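Side-chain contacts in oxalate biosynthetic component 1 (Burkholderia thailandensis, PDB 5IKY), which makes oxalate as a bifunctional enzyme, combining a serine hydrolase of the alpha/beta-hydrolase type with an additional lyase activity in quorum sensing-dependent oxalogenesis: residues A[290-293]-A[294-297]; A[330-333]-A[334-338]; A[1032-1035]-A[1036-1039]. One frame throughout, in Å; residues are numbered along the deposited sequence.

Contact 1: A[290-293]-A[294-297]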
loop_
_atom_site.group_PDB
_atom_site.type_symbol
_atom_site.label_atom_id
_atom_site.label_comp_id
_atom_site.label_asym_id
_atom_site.label_seq_id
_atom_site.Cartn_x
_atom_site.Cartn_y
_atom_site.Cartn_z
ATOM N N GLN A 290 23.277 19.784 22.121
ATOM C CA GLN A 290 24.281 18.740 22.298
ATOM C C GLN A 290 23.747 17.553 23.094
ATOM O O GLN A 290 24.513 16.692 23.528
ATOM C CB GLN A 290 25.522 19.305 22.988
ATOM C CG GLN A 290 26.175 20.457 22.244
ATOM C CD GLN A 290 27.494 20.874 22.865
ATOM O OE1 GLN A 290 28.173 20.072 23.507
ATOM N NE2 GLN A 290 27.862 22.136 22.681
ATOM N N SER A 291 22.433 17.511 23.281
ATOM C CA SER A 291 21.805 16.438 24.042
ATOM C C SER A 291 21.812 15.110 23.291
ATOM O O SER A 291 21.527 15.065 22.094
ATOM C CB SER A 291 20.368 16.814 24.398
ATOM O OG SER A 291 19.688 15.710 24.972
ATOM N N PRO A 292 22.130 14.017 24.001
ATOM C CA PRO A 292 22.068 12.664 23.435
ATOM C C PRO A 292 20.648 12.273 23.013
ATOM O O PRO A 292 20.466 11.261 22.334
ATOM C CB PRO A 292 22.561 11.777 24.585
ATOM C CG PRO A 292 23.364 12.690 25.458
ATOM C CD PRO A 292 22.688 14.024 25.365
ATOM N N LEU A 293 19.660 13.068 23.412
ATOM C CA LEU A 293 18.277 12.823 23.018
ATOM C C LEU A 293 18.125 12.894 21.501
ATOM O O LEU A 293 17.273 12.225 20.917
ATOM C CB LEU A 293 17.338 13.827 23.696
ATOM C CG LEU A 293 15.863 13.775 23.290
ATOM C CD1 LEU A 293 15.278 12.405 23.575
ATOM C CD2 LEU A 293 15.061 14.858 23.996
ATOM N N ARG A 294 18.983 13.687 20.865
ATOM C CA ARG A 294 18.923 13.888 19.421
ATOM C C ARG A 294 19.303 12.633 18.627
ATOM O O ARG A 294 19.332 12.662 17.398
ATOM C CB ARG A 294 19.822 15.060 19.015
ATOM C CG ARG A 294 19.380 16.401 19.595
ATOM C CD ARG A 294 20.222 17.548 19.055
ATOM N NE ARG A 294 20.033 17.740 17.621
ATOM C CZ ARG A 294 20.665 18.661 16.898
ATOM N NH1 ARG A 294 21.533 19.478 17.476
ATOM N NH2 ARG A 294 20.425 18.767 15.596
ATOM N N ARG A 295 19.591 11.541 19.329
ATOM C CA ARG A 295 19.869 10.262 18.679
ATOM C C ARG A 295 19.279 9.081 19.454
ATOM O O ARG A 295 19.443 7.929 19.058
ATOM C CB ARG A 295 21.378 10.068 18.498
ATOM C CG ARG A 295 22.185 10.114 19.785
ATOM C CD ARG A 295 23.656 9.799 19.514
ATOM N NE ARG A 295 24.474 9.892 20.720
ATOM C CZ ARG A 295 25.094 10.998 21.123
ATOM N NH1 ARG A 295 24.997 12.115 20.413
ATOM N NH2 ARG A 295 25.815 10.985 22.236
ATOM N N ALA A 296 18.585 9.375 20.549
ATOM C CA ALA A 296 18.005 8.335 21.397
ATOM C C ALA A 296 16.909 7.546 20.680
ATOM O O ALA A 296 16.657 6.387 21.005
ATOM C CB ALA A 296 17.457 8.944 22.677
ATOM N N HIS A 297 16.260 8.175 19.705
ATOM C CA HIS A 297 15.212 7.510 18.935
ATOM C C HIS A 297 15.782 6.705 17.769
ATOM O O HIS A 297 15.054 5.985 17.086
ATOM C CB HIS A 297 14.183 8.526 18.426
ATOM C CG HIS A 297 14.763 9.633 17.598
ATOM N ND1 HIS A 297 15.974 10.228 17.877
ATOM C CD2 HIS A 297 14.270 10.279 16.513
ATOM C CE1 HIS A 297 16.212 11.179 16.991
ATOM N NE2 HIS A 297 15.193 11.231 16.153
#

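Contact 2: A[330-333]-A[334-338]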
loop_
_atom_site.group_PDB
_atom_site.type_symbol
_atom_site.label_atom_id
_atom_site.label_comp_id
_atom_site.label_asym_id
_atom_site.label_seq_id
_atom_site.Cartn_x
_atom_site.Cartn_y
_atom_site.Cartn_z
ATOM N N ASN A 330 30.834 20.313 16.443
ATOM C CA ASN A 330 31.555 19.269 15.727
ATOM C C ASN A 330 31.674 17.948 16.490
ATOM O O ASN A 330 31.490 16.878 15.909
ATOM C CB ASN A 330 32.948 19.777 15.345
ATOM C CG ASN A 330 32.895 20.907 14.334
ATOM O OD1 ASN A 330 32.084 20.887 13.407
ATOM N ND2 ASN A 330 33.759 21.902 14.508
ATOM N N ALA A 331 31.985 18.020 17.781
ATOM C CA ALA A 331 32.093 16.809 18.595
ATOM C C ALA A 331 30.753 16.095 18.683
ATOM O O ALA A 331 30.691 14.866 18.680
ATOM C CB ALA A 331 32.599 17.139 19.985
ATOM N N PHE A 332 29.684 16.878 18.773
ATOM C CA PHE A 332 28.335 16.331 18.797
ATOM C C PHE A 332 28.041 15.586 17.505
ATOM O O PHE A 332 27.601 14.436 17.526
ATOM C CB PHE A 332 27.304 17.441 19.013
ATOM C CG PHE A 332 25.907 17.040 18.646
ATOM C CD1 PHE A 332 25.194 16.160 19.442
ATOM C CD2 PHE A 332 25.306 17.543 17.504
ATOM C CE1 PHE A 332 23.911 15.784 19.102
ATOM C CE2 PHE A 332 24.020 17.175 17.160
ATOM C CZ PHE A 332 23.321 16.296 17.960
ATOM N N LEU A 333 28.291 16.254 16.382
ATOM C CA LEU A 333 28.075 15.663 15.066
ATOM C C LEU A 333 28.905 14.401 14.866
ATOM O O LEU A 333 28.466 13.463 14.200
ATOM C CB LEU A 333 28.396 16.679 13.973
ATOM C CG LEU A 333 27.410 17.842 13.899
ATOM C CD1 LEU A 333 27.838 18.836 12.839
ATOM C CD2 LEU A 333 26.011 17.316 13.609
ATOM N N ALA A 334 30.099 14.381 15.448
ATOM C CA ALA A 334 30.963 13.210 15.373
ATOM C C ALA A 334 30.362 12.059 16.173
ATOM O O ALA A 334 30.448 10.900 15.768
ATOM C CB ALA A 334 32.364 13.540 15.876
ATOM N N ASP A 335 29.755 12.382 17.311
ATOM C CA ASP A 335 29.063 11.378 18.112
ATOM C C ASP A 335 27.837 10.856 17.373
ATOM O O ASP A 335 27.509 9.672 17.458
ATOM C CB ASP A 335 28.653 11.949 19.468
ATOM C CG ASP A 335 29.833 12.147 20.396
ATOM O OD1 ASP A 335 30.846 11.431 20.236
ATOM O OD2 ASP A 335 29.742 13.012 21.294
ATOM N N GLN A 336 27.163 11.750 16.653
ATOM C CA GLN A 336 26.029 11.374 15.818
ATOM C C GLN A 336 26.457 10.355 14.764
ATOM O O GLN A 336 25.925 9.246 14.712
ATOM C CB GLN A 336 25.414 12.604 15.143
ATOM C CG GLN A 336 24.783 13.610 16.099
ATOM C CD GLN A 336 23.501 13.099 16.729
ATOM O OE1 GLN A 336 23.526 12.466 17.783
ATOM N NE2 GLN A 336 22.369 13.379 16.089
ATOM N N LEU A 337 27.430 10.732 13.940
ATOM C CA LEU A 337 27.903 9.864 12.866
ATOM C C LEU A 337 28.401 8.522 13.390
ATOM O O LEU A 337 28.190 7.488 12.756
ATOM C CB LEU A 337 29.010 10.551 12.063
ATOM C CG LEU A 337 28.554 11.702 11.165
ATOM C CD1 LEU A 337 29.701 12.204 10.307
ATOM C CD2 LEU A 337 27.379 11.281 10.298
ATOM N N ALA A 338 29.053 8.536 14.547
ATOM C CA ALA A 338 29.544 7.299 15.140
ATOM C C ALA A 338 28.369 6.404 15.507
ATOM O O ALA A 338 28.394 5.197 15.269
ATOM C CB ALA A 338 30.397 7.586 16.357
HETATM O O HOH W 1 33.049 13.412 20.148
#

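Contact 3: A[1032-1035]-A[1036-1039]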
loop_
_atom_site.group_PDB
_atom_site.type_symbol
_atom_site.label_atom_id
_atom_site.label_comp_id
_atom_site.label_asym_id
_atom_site.label_seq_id
_atom_site.Cartn_x
_atom_site.Cartn_y
_atom_site.Cartn_z
ATOM N N TYR A 1032 -19.304 -6.676 -3.561
ATOM C CA TYR A 1032 -18.198 -6.206 -4.392
ATOM C C TYR A 1032 -18.032 -6.967 -5.706
ATOM O O TYR A 1032 -18.032 -8.198 -5.736
ATOM C CB TYR A 1032 -16.885 -6.274 -3.608
ATOM C CG TYR A 1032 -15.659 -6.118 -4.479
ATOM C CD1 TYR A 1032 -15.292 -4.874 -4.977
ATOM C CD2 TYR A 1032 -14.874 -7.216 -4.812
ATOM C CE1 TYR A 1032 -14.175 -4.727 -5.780
ATOM C CE2 TYR A 1032 -13.759 -7.078 -5.614
ATOM C CZ TYR A 1032 -13.413 -5.831 -6.095
ATOM O OH TYR A 1032 -12.302 -5.689 -6.893
ATOM N N ARG A 1033 -17.887 -6.207 -6.787
ATOM C CA ARG A 1033 -17.516 -6.746 -8.090
ATOM C C ARG A 1033 -16.404 -5.888 -8.685
ATOM O O ARG A 1033 -16.403 -4.669 -8.516
ATOM C CB ARG A 1033 -18.715 -6.782 -9.040
ATOM C CG ARG A 1033 -19.816 -7.759 -8.665
ATOM C CD ARG A 1033 -20.942 -7.684 -9.686
ATOM N NE ARG A 1033 -22.024 -8.624 -9.410
ATOM C CZ ARG A 1033 -23.027 -8.386 -8.571
ATOM N NH1 ARG A 1033 -23.087 -7.233 -7.916
ATOM N NH2 ARG A 1033 -23.969 -9.299 -8.384
ATOM N N TYR A 1034 -15.457 -6.512 -9.379
ATOM C CA TYR A 1034 -14.372 -5.752 -9.996
ATOM C C TYR A 1034 -14.745 -5.291 -11.408
ATOM O O TYR A 1034 -14.114 -5.681 -12.390
ATOM C CB TYR A 1034 -13.063 -6.565 -10.009
ATOM C CG TYR A 1034 -13.164 -7.993 -10.518
ATOM C CD1 TYR A 1034 -13.539 -9.031 -9.672
ATOM C CD2 TYR A 1034 -12.846 -8.308 -11.834
ATOM C CE1 TYR A 1034 -13.622 -10.335 -10.131
ATOM C CE2 TYR A 1034 -12.924 -9.606 -12.300
ATOM C CZ TYR A 1034 -13.314 -10.616 -11.446
ATOM O OH TYR A 1034 -13.395 -11.910 -11.907
ATOM N N ASP A 1035 -15.774 -4.451 -11.497
ATOM C CA ASP A 1035 -16.185 -3.864 -12.772
ATOM C C ASP A 1035 -15.130 -2.897 -13.293
ATOM O O ASP A 1035 -14.961 -2.740 -14.503
ATOM C CB ASP A 1035 -17.520 -3.132 -12.635
ATOM C CG ASP A 1035 -18.476 -3.820 -11.684
ATOM O OD1 ASP A 1035 -18.655 -5.047 -11.802
ATOM O OD2 ASP A 1035 -19.074 -3.129 -10.832
ATOM N N HIS A 1036 -14.415 -2.269 -12.364
ATOM C CA HIS A 1036 -13.402 -1.270 -12.687
ATOM C C HIS A 1036 -12.229 -1.845 -13.477
ATOM O O HIS A 1036 -11.418 -1.095 -14.022
ATOM C CB HIS A 1036 -12.880 -0.627 -11.401
ATOM C CG HIS A 1036 -12.265 -1.608 -10.452
ATOM N ND1 HIS A 1036 -13.010 -2.348 -9.560
ATOM C CD2 HIS A 1036 -10.977 -1.983 -10.267
ATOM C CE1 HIS A 1036 -12.209 -3.131 -8.861
ATOM N NE2 HIS A 1036 -10.969 -2.929 -9.271
ATOM N N ALA A 1037 -12.144 -3.171 -13.516
ATOM C CA ALA A 1037 -11.063 -3.869 -14.202
ATOM C C ALA A 1037 -10.945 -3.447 -15.665
ATOM O O ALA A 1037 -11.948 -3.311 -16.368
ATOM C CB ALA A 1037 -11.265 -5.371 -14.101
ATOM N N THR A 1038 -9.711 -3.239 -16.113
ATOM C CA THR A 1038 -9.451 -2.810 -17.482
ATOM C C THR A 1038 -8.701 -3.883 -18.260
ATOM O O THR A 1038 -7.595 -4.270 -17.883
ATOM C CB THR A 1038 -8.636 -1.504 -17.519
ATOM O OG1 THR A 1038 -9.265 -0.516 -16.695
ATOM C CG2 THR A 1038 -8.528 -0.984 -18.945
ATOM N N PRO A 1039 -9.306 -4.373 -19.350
ATOM C CA PRO A 1039 -8.658 -5.377 -20.199
ATOM C C PRO A 1039 -7.542 -4.791 -21.060
ATOM O O PRO A 1039 -7.759 -3.811 -21.771
ATOM C CB PRO A 1039 -9.806 -5.893 -21.072
ATOM C CG PRO A 1039 -10.775 -4.767 -21.120
ATOM C CD PRO A 1039 -10.684 -4.083 -19.784
#

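Contact 1: A[290-293]-A[294-297]
Arg295 folds back over Pro292, the guanidinium lying flat above the start of the proline ring: Pro292 CA sits 4.1 Å above its plane, over the centre, and Pro292 CB is 4.1 Å from Arg295 NH2. The near-perpendicular last torsion (chi4 -91°) turns the planar group broadside to the proline, at the end of a chain extended from CG to NE. Nearer its root, Arg295 CG rests 3.3 Å from Pro292 O. Leu293 CD1 meets Ala296 CB at 4.2 Å, a light apolar touch one turn along. The backbone beneath is wound tightly: Arg294 N, Arg295 N and Ala296 N donate to the carbonyls of Ser291, Pro292 and Leu293, three residues back each time. Ser291 opens the turn, its OG accepting from Leu293 N at 3.1 Å, a capping bond with an N-H...O angle of 161°. Arg294 lays CB and CG along Ser291 O, then bends at chi3 so that its guanidinium leads away to Thr280 O, Ser289 O, Asp327 O and Asn328 OD1. Arg295 NH1 reaches Gln336 OE1 on helix 330-343, and His297 NE2 donates to Ser279 O. These hydrogen bonds of the two guanidinium groups go to neutral oxygens, which probably solvate the charges and tie this short helix to the loops and helix beside it; Asp335, which Arg295 also touches, may add some electrostatic stabilisation.

Contact 2: A[330-333]-A[334-338]
Phe332 O receives Gln336 N at 2.9 Å in the carbonyl plane, one of four successive i to i+4 bonds, from Asn330-Ala334 to Leu333-Leu337, that make 330-338 regular alpha helix. The side chains of that same pair stack. Gln336 bends at chi2 (-71°) and lays its amide nearly parallel to the Phe332 ring, the planes 17° apart, with CD 3.4 Å from Phe332 CZ. Its methylene joins in: Gln336 CG stands over the same ring, 3.8 Å from the centroid, in a CH-pi contact offset toward the rim. The ring is brought round by CG lying anti to the backbone N (chi1 163°). The amide's ends are held by Arg295 NH1 and, weakly, Arg294 O, which probably restrains its rotation while it rests on the ring. On the exposed side, a water donates to both Ala331 O, at 3.1 Å, and Asp335 OD1, at 3.0 Å, bridging a carbonyl already engaged by Asp335 N. Asn330 OD1 is hydrogen-bonded to Tyr364 OH. The helix packs with Phe332 and Asp335 against helix 293-296, and with Leu333 and Leu337 against Phe313 of strand 310-313 in the parallel sheet.

Contact 3: A[1032-1035]-A[1036-1039]
His1036 points its CE1 edge at Tyr1032, whose OH lies in the imidazole plane 3.2 Å from CE1, the two side chains crossing at about a right angle. The histidine also lies against Tyr1034, CE1 3.6 Å from its CA and 3.7 Å from its CB. Placing CG between the backbone N and the carbonyl carbon (chi1 59°) swings the ring back over the turn. Tyr1032 OH hydrogen-bonds to Phe1057 O and His1036 NE2 to Gly1055 O, tying NE2 while the adjacent CE1 faces the phenol oxygen. Ala1037 fills the other tight spot, its CB 3.3 Å from Tyr1034 O and 4.0 Å from CD2 at the edge of the Tyr1034 ring, whose OH makes a hydrogen bond to Tyr1074 O. On the loose, exposed side Arg1033 leads away, its CB 7.1 Å from His1036 N, and Asp1035 OD2 stays 6.2 Å from His1036 ND1, though Asp1035 leans on Pro1079. A weak hydrogen bond, Ala1037 N to Tyr1034 O at 3.4 Å, closes a type I beta turn; Tyr1034 also centres an inverse gamma turn. The overlapping turns deliver the chain into strand 1038-1043, one of the two edge strands, within this chain, of the mixed alpha/beta-hydrolase sheet.

Contacts 1 and 2 are neighbours in space and follow one another along the chain. Their centres lie about 11 Å apart within the beta-keto acid cleavage region of TIM-barrel kinship, where helix 293-296 precedes strand 310-313 and helix 330-343 follows it, packing on that strand. Arg294 and Arg295 touch Phe332, Asp335 and Gln336, so the short helical turn and the longer helix form one packed patch; the His297 side chain is about 10 Å from the magnesium ion and that of Gln336 about 13 Å. Contact 3 comes far later, on the opposite side of the chain's centre, its centre about 51 Å from contact 1 and about 55 Å from contact 2, in keeping with a polypeptide joining lyase-type and hydrolase-type regions.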